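Local coordinates for Lin1840 protein (Listeria innocua serovar 6a, PDB 4ZOC), which probably hydrolyses terminal, non-reducing beta-D-glucosyl residues to release beta-D-glucose, as a family 3 glycosidase involved in beta-1,2-glucan metabolism, at residues H192-G197 / N218-Y223; L139-D144 / E156-N161; A543-G548 / S603-E608. The protein carries 2 engineered substitutions. One frame throughout, in Å; residues are numbered along the deposited sequence.

Interaction 1. Residues H192-G197 / N218-Y223; sequences HFAAYG and NYLPAY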
loop_
_atom_site.group_PDB
_atom_site.type_symbol
_atom_site.label_atom_id
_atom_site.label_comp_id
_atom_site.label_asym_id
_atom_site.label_seq_id
_atom_site.Cartn_x
_atom_site.Cartn_y
_atom_site.Cartn_z
ATOM N N HIS A 192 0.802 19.087 4.305
ATOM C CA HIS A 192 -0.641 19.164 4.277
ATOM C C HIS A 192 -1.118 18.295 5.442
ATOM O O HIS A 192 -0.831 17.095 5.503
ATOM C CB HIS A 192 -1.238 18.577 2.940
ATOM C CG HIS A 192 -0.722 19.235 1.705
ATOM N ND1 HIS A 192 0.442 18.830 1.084
ATOM C CD2 HIS A 192 -1.228 20.248 0.940
ATOM C CE1 HIS A 192 0.660 19.609 0.021
ATOM N NE2 HIS A 192 -0.352 20.454 -0.092
ATOM N N PHE A 193 -1.844 18.891 6.364
ATOM C CA PHE A 193 -2.179 18.200 7.607
ATOM C C PHE A 193 -3.359 17.266 7.335
ATOM O O PHE A 193 -4.460 17.761 7.076
ATOM C CB PHE A 193 -2.465 19.228 8.743
ATOM C CG PHE A 193 -2.264 18.681 10.122
ATOM C CD1 PHE A 193 -0.981 18.496 10.638
ATOM C CD2 PHE A 193 -3.370 18.332 10.899
ATOM C CE1 PHE A 193 -0.782 18.007 11.930
ATOM C CE2 PHE A 193 -3.196 17.855 12.188
ATOM C CZ PHE A 193 -1.904 17.657 12.685
ATOM N N ALA A 194 -3.217 15.913 7.326
ATOM C CA ALA A 194 -2.024 15.129 7.565
ATOM C C ALA A 194 -2.019 13.902 6.728
ATOM O O ALA A 194 -3.079 13.438 6.361
ATOM C CB ALA A 194 -1.944 14.615 9.018
ATOM N N ALA A 195 -0.799 13.416 6.448
ATOM C CA ALA A 195 -0.521 12.066 5.977
ATOM C C ALA A 195 -0.882 11.877 4.488
ATOM O O ALA A 195 -1.058 10.775 4.008
ATOM C CB ALA A 195 -1.202 11.034 6.819
ATOM N N TYR A 196 -0.914 12.994 3.759
ATOM C CA TYR A 196 -1.339 13.007 2.382
ATOM C C TYR A 196 -0.455 12.100 1.468
ATOM O O TYR A 196 -0.894 11.609 0.445
ATOM C CB TYR A 196 -1.295 14.504 1.949
ATOM C CG TYR A 196 -1.650 14.939 0.578
ATOM C CD1 TYR A 196 -2.610 14.314 -0.196
ATOM C CD2 TYR A 196 -1.027 16.036 0.052
ATOM C CE1 TYR A 196 -2.924 14.745 -1.504
ATOM C CE2 TYR A 196 -1.418 16.518 -1.188
ATOM C CZ TYR A 196 -2.300 15.857 -1.992
ATOM O OH TYR A 196 -2.613 16.317 -3.247
ATOM N N GLY A 197 0.833 12.039 1.791
ATOM C CA GLY A 197 1.850 11.271 0.985
ATOM C C GLY A 197 1.613 9.750 0.957
ATOM O O GLY A 197 2.253 9.043 0.163
ATOM N N ASN A 218 5.180 8.036 12.643
ATOM C CA ASN A 218 5.895 8.352 11.394
ATOM C C ASN A 218 5.354 9.565 10.607
ATOM O O ASN A 218 6.116 10.295 9.977
ATOM C CB ASN A 218 5.992 7.120 10.531
ATOM C CG ASN A 218 6.949 6.085 11.131
ATOM O OD1 ASN A 218 8.032 6.415 11.542
ATOM N ND2 ASN A 218 6.545 4.856 11.181
ATOM N N TYR A 219 4.039 9.752 10.672
ATOM C CA TYR A 219 3.400 10.699 9.732
ATOM C C TYR A 219 3.214 12.091 10.333
ATOM O O TYR A 219 3.165 13.069 9.586
ATOM C CB TYR A 219 2.054 10.127 9.244
ATOM C CG TYR A 219 2.310 9.086 8.224
ATOM C CD1 TYR A 219 2.621 7.820 8.600
ATOM C CD2 TYR A 219 2.354 9.398 6.843
ATOM C CE1 TYR A 219 2.961 6.879 7.662
ATOM C CE2 TYR A 219 2.639 8.433 5.932
ATOM C CZ TYR A 219 2.928 7.167 6.352
ATOM O OH TYR A 219 3.322 6.214 5.414
ATOM N N LEU A 220 3.077 12.186 11.661
ATOM C CA LEU A 220 2.898 13.494 12.302
ATOM C C LEU A 220 4.175 14.241 12.761
ATOM O O LEU A 220 4.130 15.469 12.873
ATOM C CB LEU A 220 1.933 13.379 13.480
ATOM C CG LEU A 220 0.501 12.938 13.200
ATOM C CD1 LEU A 220 -0.298 12.882 14.515
ATOM C CD2 LEU A 220 -0.093 13.963 12.309
ATOM N N PRO A 221 5.300 13.534 13.003
ATOM C CA PRO A 221 6.379 14.244 13.660
ATOM C C PRO A 221 6.906 15.493 12.907
ATOM O O PRO A 221 7.234 16.503 13.554
ATOM C CB PRO A 221 7.460 13.205 13.714
ATOM C CG PRO A 221 6.665 11.950 14.129
ATOM C CD PRO A 221 5.495 12.048 13.122
ATOM N N ALA A 222 7.037 15.451 11.592
ATOM C CA ALA A 222 7.606 16.589 10.906
ATOM C C ALA A 222 6.674 17.786 11.019
ATOM O O ALA A 222 7.158 18.914 11.275
ATOM C CB ALA A 222 8.022 16.274 9.464
ATOM N N TYR A 223 5.365 17.598 10.885
ATOM C CA TYR A 223 4.417 18.742 11.074
ATOM C C TYR A 223 4.642 19.370 12.464
ATOM O O TYR A 223 4.689 20.609 12.637
ATOM C CB TYR A 223 2.937 18.372 10.932
ATOM C CG TYR A 223 2.532 17.607 9.711
ATOM C CD1 TYR A 223 2.764 18.086 8.404
ATOM C CD2 TYR A 223 1.958 16.382 9.842
ATOM C CE1 TYR A 223 2.362 17.358 7.256
ATOM C CE2 TYR A 223 1.616 15.659 8.720
ATOM C CZ TYR A 223 1.817 16.155 7.435
ATOM O OH TYR A 223 1.548 15.293 6.370
#

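Interaction 2. Residues L139-D144 / E156-N161; sequences LDLVRD and EDPFLN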
loop_
_atom_site.group_PDB
_atom_site.type_symbol
_atom_site.label_atom_id
_atom_site.label_comp_id
_atom_site.label_asym_id
_atom_site.label_seq_id
_atom_site.Cartn_x
_atom_site.Cartn_y
_atom_site.Cartn_z
ATOM N N LEU A 139 5.527 18.803 4.329
ATOM C CA LEU A 139 6.114 17.860 5.311
ATOM C C LEU A 139 5.469 16.487 5.306
ATOM O O LEU A 139 5.527 15.743 6.286
ATOM C CB LEU A 139 6.098 18.478 6.698
ATOM C CG LEU A 139 6.946 19.759 6.793
ATOM C CD1 LEU A 139 6.762 20.402 8.163
ATOM C CD2 LEU A 139 8.438 19.444 6.595
ATOM N N ASP A 140 4.872 16.120 4.165
ATOM C CA ASP A 140 4.203 14.820 4.044
ATOM C C ASP A 140 5.296 13.781 3.819
ATOM O O ASP A 140 6.110 13.847 2.836
ATOM C CB ASP A 140 3.213 14.841 2.856
ATOM C CG ASP A 140 2.232 16.007 2.949
ATOM O OD1 ASP A 140 1.866 16.436 4.067
ATOM O OD2 ASP A 140 1.854 16.541 1.910
ATOM N N LEU A 141 5.333 12.788 4.708
ATOM C CA LEU A 141 6.221 11.640 4.560
ATOM C C LEU A 141 5.805 10.863 3.315
ATOM O O LEU A 141 4.592 10.685 3.069
ATOM C CB LEU A 141 6.074 10.734 5.796
ATOM C CG LEU A 141 6.999 9.519 5.896
ATOM C CD1 LEU A 141 8.355 10.043 6.248
ATOM C CD2 LEU A 141 6.478 8.579 6.940
ATOM N N VAL A 142 6.808 10.510 2.509
ATOM C CA VAL A 142 6.588 9.793 1.278
ATOM C C VAL A 142 7.362 8.468 1.241
ATOM O O VAL A 142 8.590 8.408 1.530
ATOM C CB VAL A 142 6.879 10.663 0.045
ATOM C CG1 VAL A 142 5.871 11.776 -0.056
ATOM C CG2 VAL A 142 8.322 11.235 0.011
ATOM N N ARG A 143 6.642 7.424 0.832
ATOM C CA ARG A 143 7.218 6.097 0.590
ATOM C C ARG A 143 6.852 5.558 -0.820
ATOM O O ARG A 143 7.170 4.402 -1.102
ATOM C CB ARG A 143 6.729 5.140 1.621
ATOM C CG ARG A 143 7.213 5.417 3.010
ATOM C CD ARG A 143 6.462 4.514 3.985
ATOM N NE ARG A 143 7.030 4.648 5.329
ATOM C CZ ARG A 143 6.567 4.028 6.410
ATOM N NH1 ARG A 143 5.542 3.224 6.312
ATOM N NH2 ARG A 143 7.141 4.216 7.596
ATOM N N ASP A 144 6.192 6.371 -1.660
ATOM C CA ASP A 144 5.570 5.895 -2.897
ATOM C C ASP A 144 5.869 6.883 -4.009
ATOM O O ASP A 144 5.202 7.887 -4.201
ATOM C CB ASP A 144 4.062 5.668 -2.697
ATOM C CG ASP A 144 3.414 4.992 -3.886
ATOM O OD1 ASP A 144 4.042 4.974 -5.013
ATOM O OD2 ASP A 144 2.261 4.506 -3.708
ATOM N N GLU A 156 11.637 9.859 2.621
ATOM C CA GLU A 156 11.041 8.794 3.384
ATOM C C GLU A 156 11.395 8.744 4.917
ATOM O O GLU A 156 10.891 7.872 5.681
ATOM C CB GLU A 156 11.391 7.446 2.726
ATOM C CG GLU A 156 12.793 6.966 3.042
ATOM C CD GLU A 156 13.192 5.775 2.218
ATOM O OE1 GLU A 156 12.725 5.698 1.034
ATOM O OE2 GLU A 156 13.984 4.911 2.742
ATOM N N ASP A 157 12.194 9.687 5.387
ATOM C CA ASP A 157 12.579 9.706 6.809
ATOM C C ASP A 157 11.953 10.817 7.611
ATOM O O ASP A 157 12.121 11.985 7.301
ATOM C CB ASP A 157 14.096 9.856 6.946
ATOM C CG ASP A 157 14.517 9.685 8.379
ATOM O OD1 ASP A 157 14.149 8.625 8.946
ATOM O OD2 ASP A 157 15.091 10.637 8.930
ATOM N N PRO A 158 11.245 10.470 8.689
ATOM C CA PRO A 158 10.574 11.507 9.477
ATOM C C PRO A 158 11.574 12.414 10.152
ATOM O O PRO A 158 11.257 13.619 10.314
ATOM C CB PRO A 158 9.749 10.742 10.491
ATOM C CG PRO A 158 9.678 9.369 9.965
ATOM C CD PRO A 158 10.802 9.126 9.043
ATOM N N PHE A 159 12.739 11.873 10.580
ATOM C CA PHE A 159 13.747 12.767 11.278
ATOM C C PHE A 159 14.363 13.805 10.341
ATOM O O PHE A 159 14.332 15.039 10.628
ATOM C CB PHE A 159 14.869 11.982 11.972
ATOM C CG PHE A 159 15.844 12.826 12.706
ATOM C CD1 PHE A 159 15.485 13.433 13.849
ATOM C CD2 PHE A 159 17.106 13.034 12.211
ATOM C CE1 PHE A 159 16.397 14.239 14.541
ATOM C CE2 PHE A 159 18.002 13.833 12.857
ATOM C CZ PHE A 159 17.626 14.430 14.024
ATOM N N LEU A 160 14.922 13.332 9.244
ATOM C CA LEU A 160 15.325 14.236 8.227
ATOM C C LEU A 160 14.242 15.230 7.885
ATOM O O LEU A 160 14.497 16.476 7.765
ATOM C CB LEU A 160 15.738 13.487 6.949
ATOM C CG LEU A 160 16.375 14.308 5.860
ATOM C CD1 LEU A 160 17.611 15.107 6.329
ATOM C CD2 LEU A 160 16.796 13.483 4.668
ATOM N N ASN A 161 13.007 14.770 7.667
ATOM C CA ASN A 161 11.989 15.702 7.205
ATOM C C ASN A 161 11.707 16.746 8.269
ATOM O O ASN A 161 11.440 17.908 7.966
ATOM C CB ASN A 161 10.648 14.996 6.831
ATOM C CG ASN A 161 10.811 14.100 5.615
ATOM O OD1 ASN A 161 11.857 14.202 4.932
ATOM N ND2 ASN A 161 9.803 13.363 5.261
HETATM O O HOH W 1 7.524 13.772 6.969
HETATM O O HOH W 2 9.555 5.725 5.966
#

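Interaction 3. Residues A543-G548 / S603-E608; sequences ASNPSG and SYSEFE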
loop_
_atom_site.group_PDB
_atom_site.type_symbol
_atom_site.label_atom_id
_atom_site.label_comp_id
_atom_site.label_asym_id
_atom_site.label_seq_id
_atom_site.Cartn_x
_atom_site.Cartn_y
_atom_site.Cartn_z
ATOM N N ALA A 543 34.890 21.036 -10.364
ATOM C CA ALA A 543 34.902 22.282 -9.654
ATOM C C ALA A 543 34.091 22.126 -8.377
ATOM O O ALA A 543 34.453 22.728 -7.342
ATOM C CB ALA A 543 34.365 23.348 -10.541
ATOM N N SER A 544 33.020 21.322 -8.429
ATOM C CA SER A 544 32.300 20.861 -7.217
ATOM C C SER A 544 32.344 19.329 -7.102
ATOM O O SER A 544 32.325 18.673 -8.109
ATOM C CB SER A 544 30.867 21.363 -7.252
ATOM O OG SER A 544 30.858 22.769 -7.119
ATOM N N ASN A 545 32.422 18.803 -5.880
ATOM C CA ASN A 545 32.534 17.400 -5.702
ATOM C C ASN A 545 31.162 16.917 -5.177
ATOM O O ASN A 545 30.693 17.411 -4.138
ATOM C CB ASN A 545 33.639 17.151 -4.678
ATOM C CG ASN A 545 33.918 15.709 -4.419
ATOM O OD1 ASN A 545 33.265 14.810 -4.922
ATOM N ND2 ASN A 545 34.976 15.472 -3.621
ATOM N N PRO A 546 30.480 16.020 -5.952
ATOM C CA PRO A 546 29.127 15.532 -5.479
ATOM C C PRO A 546 29.154 15.187 -4.026
ATOM O O PRO A 546 30.073 14.450 -3.593
ATOM C CB PRO A 546 28.877 14.289 -6.360
ATOM C CG PRO A 546 29.684 14.585 -7.590
ATOM C CD PRO A 546 30.925 15.279 -7.135
ATOM N N SER A 547 28.073 15.519 -3.304
ATOM C CA SER A 547 27.984 15.248 -1.933
ATOM C C SER A 547 26.637 14.931 -1.383
ATOM O O SER A 547 26.489 14.722 -0.163
ATOM C CB SER A 547 28.602 16.383 -1.126
ATOM O OG SER A 547 27.829 17.555 -1.184
ATOM N N GLY A 548 25.641 14.866 -2.270
ATOM C CA GLY A 548 24.291 14.454 -1.915
ATOM C C GLY A 548 24.125 12.947 -1.670
ATOM O O GLY A 548 24.935 12.117 -2.107
ATOM N N SER A 603 31.245 10.026 -4.059
ATOM C CA SER A 603 32.046 11.270 -3.959
ATOM C C SER A 603 33.293 11.012 -4.841
ATOM O O SER A 603 33.651 9.853 -5.068
ATOM C CB SER A 603 32.501 11.485 -2.491
ATOM O OG SER A 603 33.446 12.576 -2.297
ATOM N N TYR A 604 33.974 12.110 -5.225
ATOM C CA TYR A 604 35.308 12.072 -5.783
ATOM C C TYR A 604 36.401 11.797 -4.711
ATOM O O TYR A 604 37.526 11.472 -5.071
ATOM C CB TYR A 604 35.625 13.326 -6.600
ATOM C CG TYR A 604 34.633 13.606 -7.690
ATOM C CD1 TYR A 604 33.947 12.537 -8.329
ATOM C CD2 TYR A 604 34.409 14.881 -8.130
ATOM C CE1 TYR A 604 33.080 12.771 -9.382
ATOM C CE2 TYR A 604 33.517 15.146 -9.148
ATOM C CZ TYR A 604 32.824 14.102 -9.764
ATOM O OH TYR A 604 31.900 14.419 -10.778
ATOM N N SER A 605 36.064 11.933 -3.448
ATOM C CA SER A 605 36.972 11.771 -2.367
ATOM C C SER A 605 36.737 10.376 -1.708
ATOM O O SER A 605 35.820 9.603 -2.067
ATOM C CB SER A 605 36.705 12.849 -1.323
ATOM O OG SER A 605 36.731 14.148 -1.798
ATOM N N GLU A 606 37.550 10.081 -0.728
ATOM C CA GLU A 606 37.420 8.855 0.086
ATOM C C GLU A 606 37.583 9.257 1.550
ATOM O O GLU A 606 38.408 10.097 1.891
ATOM C CB GLU A 606 38.579 7.956 -0.248
ATOM C CG GLU A 606 38.480 6.800 -1.169
ATOM C CD GLU A 606 39.596 5.792 -0.782
ATOM O OE1 GLU A 606 40.768 6.134 -0.943
ATOM O OE2 GLU A 606 39.356 4.673 -0.237
ATOM N N PHE A 607 36.802 8.664 2.431
ATOM C CA PHE A 607 36.802 9.081 3.831
ATOM C C PHE A 607 36.956 7.904 4.729
ATOM O O PHE A 607 36.677 6.814 4.366
ATOM C CB PHE A 607 35.484 9.751 4.190
ATOM C CG PHE A 607 35.158 10.946 3.314
ATOM C CD1 PHE A 607 35.636 12.234 3.630
ATOM C CD2 PHE A 607 34.368 10.787 2.204
ATOM C CE1 PHE A 607 35.382 13.311 2.829
ATOM C CE2 PHE A 607 34.128 11.871 1.356
ATOM C CZ PHE A 607 34.588 13.127 1.708
ATOM N N GLU A 608 37.430 8.167 5.943
ATOM C CA GLU A 608 37.516 7.147 6.966
ATOM C C GLU A 608 36.858 7.667 8.208
ATOM O O GLU A 608 37.084 8.829 8.582
ATOM C CB GLU A 608 38.961 6.840 7.248
ATOM C CG GLU A 608 39.407 5.483 6.745
ATOM C CD GLU A 608 40.742 5.104 7.353
ATOM O OE1 GLU A 608 40.854 3.983 7.902
ATOM O OE2 GLU A 608 41.656 5.968 7.317
HETATM O O HOH W 3 32.003 14.577 -1.690
#

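Interaction 1. Residues H192-G197 / N218-Y223
As the chain leaves strand 187-193 it bends past the junction of helices 212-219 and 221-228, bringing Ala195 CA to 5.6 Å from Tyr219 CA. Tyr223 carries the contact: with CG anti to its carbonyl carbon (chi1 -51°) the phenol is sent toward the bend, where Ala195 N donates to Tyr223 OH over 3.0 Å. The bond is nearly straight (167° at the hydrogen), the N-H arriving at the ring edge, near its plane. The same hydroxyl is hydrogen-bonded to Asp140, which also holds His192, so two partners fix the buried phenol end. Phe193 presents its ring edge to the Tyr223 face in an offset edge-to-face pair, planes at 65° and centroids 5.3 Å apart. A cis peptide joins Phe193 to Ala194, whose CB fits between Tyr223 CE2 (3.7 Å) and Leu220 CD2 (3.8 Å). Further along, Ala195 CB rests against Tyr219 CD2 at 3.9 Å. Helix 250-260 packs against Phe193 and Leu220, and Phe193 pairs through its backbone with Met235 of strand 233-236. This is a strand end packed on the helices of its own beta-alpha-beta crossover, the repeating step of the TIM barrel.

Interaction 2. Residues L139-D144 / E156-N161
Leu141 points one methyl, CD1, into the start of helix 158-173, meeting Glu156 O at 3.4 Å, Pro158 CD at 3.8 Å and the amide nitrogen of Asn161. Its CG stands opposite the backbone N (chi1 -175°), and this swings the branch across to the helix. Asn161 faces back from the first turn. Asn161 ND2 gives a hydrogen bond to water 1 (2.9 Å), which in turn donates to Leu139 O, while Thr154 and Gly155 hold the two ends of the amide and thereby settle its rotation. Leu139 brings CD2 to 3.6 Å from Asn161 O. At the other end the backbones close in: Glu156 CA makes a C-H...O contact with Val142 O at 3.1 Å, and the Glu156 carboxylate is directed to the backbone nitrogens of Ser553 and Tyr565. Arg143 lies extended, and its NE donates to water 2, which sits at the guanidinium edge, in plane. Asp157 is the N-cap: its OD2 accepts from Leu160 N at 2.7 Å on the anti side, 29° out of the carboxylate plane, while OD1 is held by Tyr565 OH. Helix 212-219 packs on Leu141 and Pro158, helix 221-228 on Leu139 and Asn161, and strand 659-668 on Asp157, Phe159 and Leu160, while Leu139 pairs by its backbone with Lys191 of strand 187-193.

Interaction 3. Residues A543-G548 / S603-E608
Asn545 and Pro546 meet Ser603 and Tyr604 where the family 3 C-terminal domain passes into the fibronectin type III-like domain, just ahead of strand 607-611. The amide of Asn545 bridges consecutive residues of the incoming chain. Asn545 OD1 accepts from Tyr604 N over 2.8 Å, with 162° at the hydrogen and the donor a little off the carbonyl plane. On the other side of the amide, Asn545 ND2 makes a weak, strongly bent bond to Ser605 OG at 2.9 Å. Asn545 takes up this span with CG opposite its backbone N (chi1 -178°). The Tyr604 ring lies nearly parallel to the amide, the two side chains sliding past each other in opposite directions, and Asn545 OD1 comes within 3.3 Å of Tyr604 CG. Over one ring face, Pro546 CD stands 3.5 Å from the Tyr604 centroid, a CH-pi contact displaced toward CE2, and the Pro546 and Tyr604 side chains cross at about a right angle.

A second shell fixes these groups. Tyr604 OH is hydrogen-bonded to Leu539 O at the end of helix 532-541, and Leu377 of strand 376-380 touches both Pro546 and Tyr604. From the fibronectin-like side, Ala637 O accepts from Asn545 ND2 and Ile636 O pairs with Ser605 OG, so the amide and the hydroxyl it meets are both tied to the same loop.

The bend of the incoming chain is shaped locally by an ST turn: Ser603 OG accepts from Ser605 N at 2.9 Å. Water 3 also lies beside Ser603 OG, at an unusually short and therefore doubtful separation, and it donates a sound hydrogen bond to Pro546 O at 2.7 Å.

In the fold
Followed from the N terminus, the contacts come in series, and none nests within or crosses another. Interaction 2 closes first, over the 11 residues between 139-144 and 156-161. Interaction 1 follows beyond helix 158-173, closing the 20 residues, with most of helix 212-219, between 192-197 and 218-223. These two have centres 8 Å apart and touch through Asp140 of interaction 2; together they join consecutive beta-alpha steps of the TIM barrel. Interaction 3, centred about 25 Å from the centre of interaction 2, closes a far longer excursion of 54 residues and ties the C-terminal domain to the fibronectin-like domain.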